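Local structure of alternansucrase (Leuconostoc mesenteroides, 6HVG) at residues L972-T977 and Y990-S995. The protein is a multidomain bacterial enzyme of glycosyl hydrolase family 70, with a calcium-binding catalytic core and cell-wall-binding-type repeats. Sequence-based numbering, arbitrary orientation.
Sequences LIFHKT and YEMKGS
K976 meets E991 and M992 at the open end of the antiparallel hairpin formed by strands 977-982 and 987-991, a small example of a junction where a backbone bond, an ion pair and a sulfur-aromatic contact occur together. Backbone bonding comes first. The amide N of M992 donates to K976 O at 3.1 Å. The same oxygen also receives a CH...O contact from E991 CA, at 3.4 Å. One residue further on, T977 and E991 form an antiparallel non-hydrogen-bonded pair, part of that hairpin.

The charged contact lies alongside this backbone link. K976 and E991 run side by side in the same direction, and the bend at chi4 (-73°) swings the ammonium of K976 to a long, weak salt bridge, NZ to OE2 3.5 Å. The stronger partner of the same OE2 is K921, which also forms a salt bridge with it.

Apolar contact is made by M992, whose chain folds at chi2 and chi3 to carry SD beside F974, 4.3 Å from its CB. Sulfur and ring meet obliquely, SD lying 5.1 Å from the ring centroid, in a Met-aromatic contact. W1007 packs edge-to-face with F974, and I928 touches M992.

The chemistry implies a junction in which one backbone hydrogen bond and a buried Met-aromatic contact are joined by a weak ion pair; the two lysines near OE2 probably favour the charged carboxylate, K921 more than K976.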
ATOM      1  N   LEU A 972      28.157 -36.954  16.493  1.00 71.81           N
ATOM      2  CA  LEU A 972      28.272 -36.242  17.759  1.00 74.10           C
ATOM      3  C   LEU A 972      26.980 -36.479  18.509  1.00 76.49           C
ATOM      4  O   LEU A 972      25.929 -36.032  18.046  1.00 76.57           O
ATOM      5  CB  LEU A 972      28.398 -34.747  17.542  1.00 73.75           C
ATOM      6  CG  LEU A 972      29.719 -34.184  17.040  1.00 73.64           C
ATOM      7  CD1 LEU A 972      29.578 -32.678  16.941  1.00 71.74           C
ATOM      8  CD2 LEU A 972      30.857 -34.561  17.970  1.00 74.39           C
ATOM      9  N   ILE A 973      27.037 -37.163  19.658  1.00 74.11           N
ATOM     10  CA  ILE A 973      25.806 -37.473  20.400  1.00 71.63           C
ATOM     11  C   ILE A 973      25.577 -36.442  21.514  1.00 70.51           C
ATOM     12  O   ILE A 973      26.499 -36.082  22.239  1.00 67.50           O
ATOM     13  CB  ILE A 973      25.806 -38.895  20.999  1.00 71.95           C
ATOM     14  CG1 ILE A 973      26.427 -39.923  20.034  1.00 71.86           C
ATOM     15  CG2 ILE A 973      24.380 -39.288  21.385  1.00 73.28           C
ATOM     16  CD1 ILE A 973      25.540 -40.334  18.888  1.00 74.17           C
ATOM     17  N   PHE A 974      24.340 -35.976  21.642  1.00 71.99           N
ATOM     18  CA  PHE A 974      23.984 -34.989  22.653  1.00 75.39           C
ATOM     19  C   PHE A 974      22.829 -35.503  23.503  1.00 77.86           C
ATOM     20  O   PHE A 974      21.931 -36.179  22.999  1.00 78.92           O
ATOM     21  CB  PHE A 974      23.558 -33.669  22.010  1.00 74.27           C
ATOM     22  CG  PHE A 974      24.663 -32.942  21.296  1.00 73.41           C
ATOM     23  CD1 PHE A 974      24.991 -33.269  19.993  1.00 72.72           C
ATOM     24  CD2 PHE A 974      25.368 -31.921  21.931  1.00 73.23           C
ATOM     25  CE1 PHE A 974      26.000 -32.588  19.330  1.00 72.86           C
ATOM     26  CE2 PHE A 974      26.381 -31.231  21.274  1.00 72.55           C
ATOM     27  CZ  PHE A 974      26.699 -31.563  19.974  1.00 73.98           C
ATOM     28  N   HIS A 975      22.859 -35.156  24.786  1.00 81.86           N
ATOM     29  CA  HIS A 975      21.859 -35.608  25.757  1.00 89.21           C
ATOM     30  C   HIS A 975      21.186 -34.396  26.395  1.00 85.88           C
ATOM     31  O   HIS A 975      21.609 -33.255  26.169  1.00 80.30           O
ATOM     32  CB  HIS A 975      22.523 -36.475  26.843  1.00 94.18           C
ATOM     33  CG  HIS A 975      23.305 -37.632  26.302  1.00 97.52           C
ATOM     34  ND1 HIS A 975      22.743 -38.869  26.074  1.00 98.37           N
ATOM     35  CD2 HIS A 975      24.605 -37.737  25.933  1.00 98.89           C
ATOM     36  CE1 HIS A 975      23.659 -39.686  25.586  1.00 98.23           C
ATOM     37  NE2 HIS A 975      24.797 -39.024  25.489  1.00 99.24           N
ATOM     38  N   LYS A 976      20.179 -34.650  27.231  1.00 84.77           N
ATOM     39  CA  LYS A 976      19.530 -33.589  28.000  1.00 86.71           C
ATOM     40  C   LYS A 976      20.579 -32.817  28.794  1.00 85.01           C
ATOM     41  O   LYS A 976      20.593 -31.595  28.802  1.00 82.83           O
ATOM     42  CB  LYS A 976      18.457 -34.169  28.936  1.00 88.08           C
ATOM     43  CG  LYS A 976      17.666 -33.134  29.738  1.00 88.54           C
ATOM     44  CD  LYS A 976      16.683 -33.781  30.710  1.00 91.08           C
ATOM     45  CE  LYS A 976      15.843 -32.743  31.444  1.00 90.74           C
ATOM     46  NZ  LYS A 976      16.634 -32.001  32.479  1.00 91.13           N
ATOM     47  N   THR A 977      21.453 -33.549  29.463  1.00 87.12           N
ATOM     48  CA  THR A 977      22.526 -32.952  30.233  1.00 87.60           C
ATOM     49  C   THR A 977      23.840 -33.416  29.615  1.00 85.27           C
ATOM     50  O   THR A 977      23.979 -34.581  29.232  1.00 91.80           O
ATOM     51  CB  THR A 977      22.379 -33.323  31.726  1.00 89.89           C
ATOM     52  OG1 THR A 977      23.007 -32.313  32.524  1.00 92.62           O
ATOM     53  CG2 THR A 977      22.947 -34.733  32.037  1.00 87.97           C
ATOM     54  N   TYR A 990      26.528 -28.274  30.313  1.00 83.61           N
ATOM     55  CA  TYR A 990      25.623 -27.624  29.343  1.00 79.70           C
ATOM     56  C   TYR A 990      24.365 -28.457  29.074  1.00 78.18           C
ATOM     57  O   TYR A 990      24.444 -29.629  28.705  1.00 77.93           O
ATOM     58  CB  TYR A 990      26.359 -27.373  28.023  1.00 77.29           C
ATOM     59  CG  TYR A 990      25.594 -26.547  27.011  1.00 73.83           C
ATOM     60  CD1 TYR A 990      25.488 -25.173  27.145  1.00 70.38           C
ATOM     61  CD2 TYR A 990      24.998 -27.153  25.897  1.00 71.11           C
ATOM     62  CE1 TYR A 990      24.803 -24.428  26.199  1.00 68.21           C
ATOM     63  CE2 TYR A 990      24.309 -26.407  24.947  1.00 66.83           C
ATOM     64  CZ  TYR A 990      24.215 -25.050  25.099  1.00 64.23           C
ATOM     65  OH  TYR A 990      23.546 -24.326  24.158  1.00 60.28           O
ATOM     66  N   GLU A 991      23.206 -27.829  29.230  1.00 77.05           N
ATOM     67  CA  GLU A 991      21.932 -28.500  28.999  1.00 81.32           C
ATOM     68  C   GLU A 991      21.377 -28.176  27.600  1.00 79.08           C
ATOM     69  O   GLU A 991      21.385 -27.018  27.191  1.00 74.32           O
ATOM     70  CB  GLU A 991      20.925 -28.075  30.085  1.00 87.84           C
ATOM     71  CG  GLU A 991      19.775 -29.061  30.310  1.00 93.45           C
ATOM     72  CD  GLU A 991      18.622 -28.495  31.137  1.00 95.04           C
ATOM     73  OE1 GLU A 991      18.858 -27.579  31.952  1.00 92.29           O
ATOM     74  OE2 GLU A 991      17.476 -28.986  30.977  1.00 97.93           O
ATOM     75  N   MET A 992      20.902 -29.198  26.877  1.00 81.06           N
ATOM     76  CA  MET A 992      20.089 -28.999  25.661  1.00 82.54           C
ATOM     77  C   MET A 992      18.710 -28.474  26.072  1.00 81.20           C
ATOM     78  O   MET A 992      17.761 -29.229  26.317  1.00 83.03           O
ATOM     79  CB  MET A 992      19.925 -30.289  24.849  1.00 85.53           C
ATOM     80  CG  MET A 992      21.178 -30.783  24.145  1.00 87.62           C
ATOM     81  SD  MET A 992      21.640 -29.870  22.645  1.00 87.72           S
ATOM     82  CE  MET A 992      20.360 -30.444  21.510  1.00 85.72           C
ATOM     83  N   LYS A 993      18.637 -27.154  26.132  1.00 80.12           N
ATOM     84  CA  LYS A 993      17.565 -26.422  26.772  1.00 81.31           C
ATOM     85  C   LYS A 993      17.178 -25.289  25.831  1.00 78.53           C
ATOM     86  O   LYS A 993      18.036 -24.508  25.401  1.00 80.57           O
ATOM     87  CB  LYS A 993      18.095 -25.842  28.106  1.00 84.88           C
ATOM     88  CG  LYS A 993      17.072 -25.230  29.047  1.00 88.69           C
ATOM     89  CD  LYS A 993      17.745 -24.427  30.160  1.00 90.03           C
ATOM     90  CE  LYS A 993      16.742 -23.977  31.229  1.00 93.33           C
ATOM     91  NZ  LYS A 993      15.781 -22.935  30.760  1.00 90.82           N
ATOM     92  N   GLY A 994      15.899 -25.191  25.499  1.00 74.54           N
ATOM     93  CA  GLY A 994      15.389 -23.995  24.839  1.00 70.51           C
ATOM     94  C   GLY A 994      15.540 -22.812  25.787  1.00 68.43           C
ATOM     95  O   GLY A 994      15.358 -22.946  26.996  1.00 69.80           O
ATOM     96  N   SER A 995      15.895 -21.656  25.246  1.00 67.65           N
ATOM     97  CA  SER A 995      16.106 -20.452  26.050  1.00 70.49           C
ATOM     98  C   SER A 995      15.260 -19.292  25.518  1.00 69.53           C
ATOM     99  O   SER A 995      14.762 -19.338  24.386  1.00 68.78           O
ATOM    100  CB  SER A 995      17.595 -20.060  26.039  1.00 72.51           C
ATOM    101  OG  SER A 995      18.435 -21.090  26.568  1.00 69.25           O
TER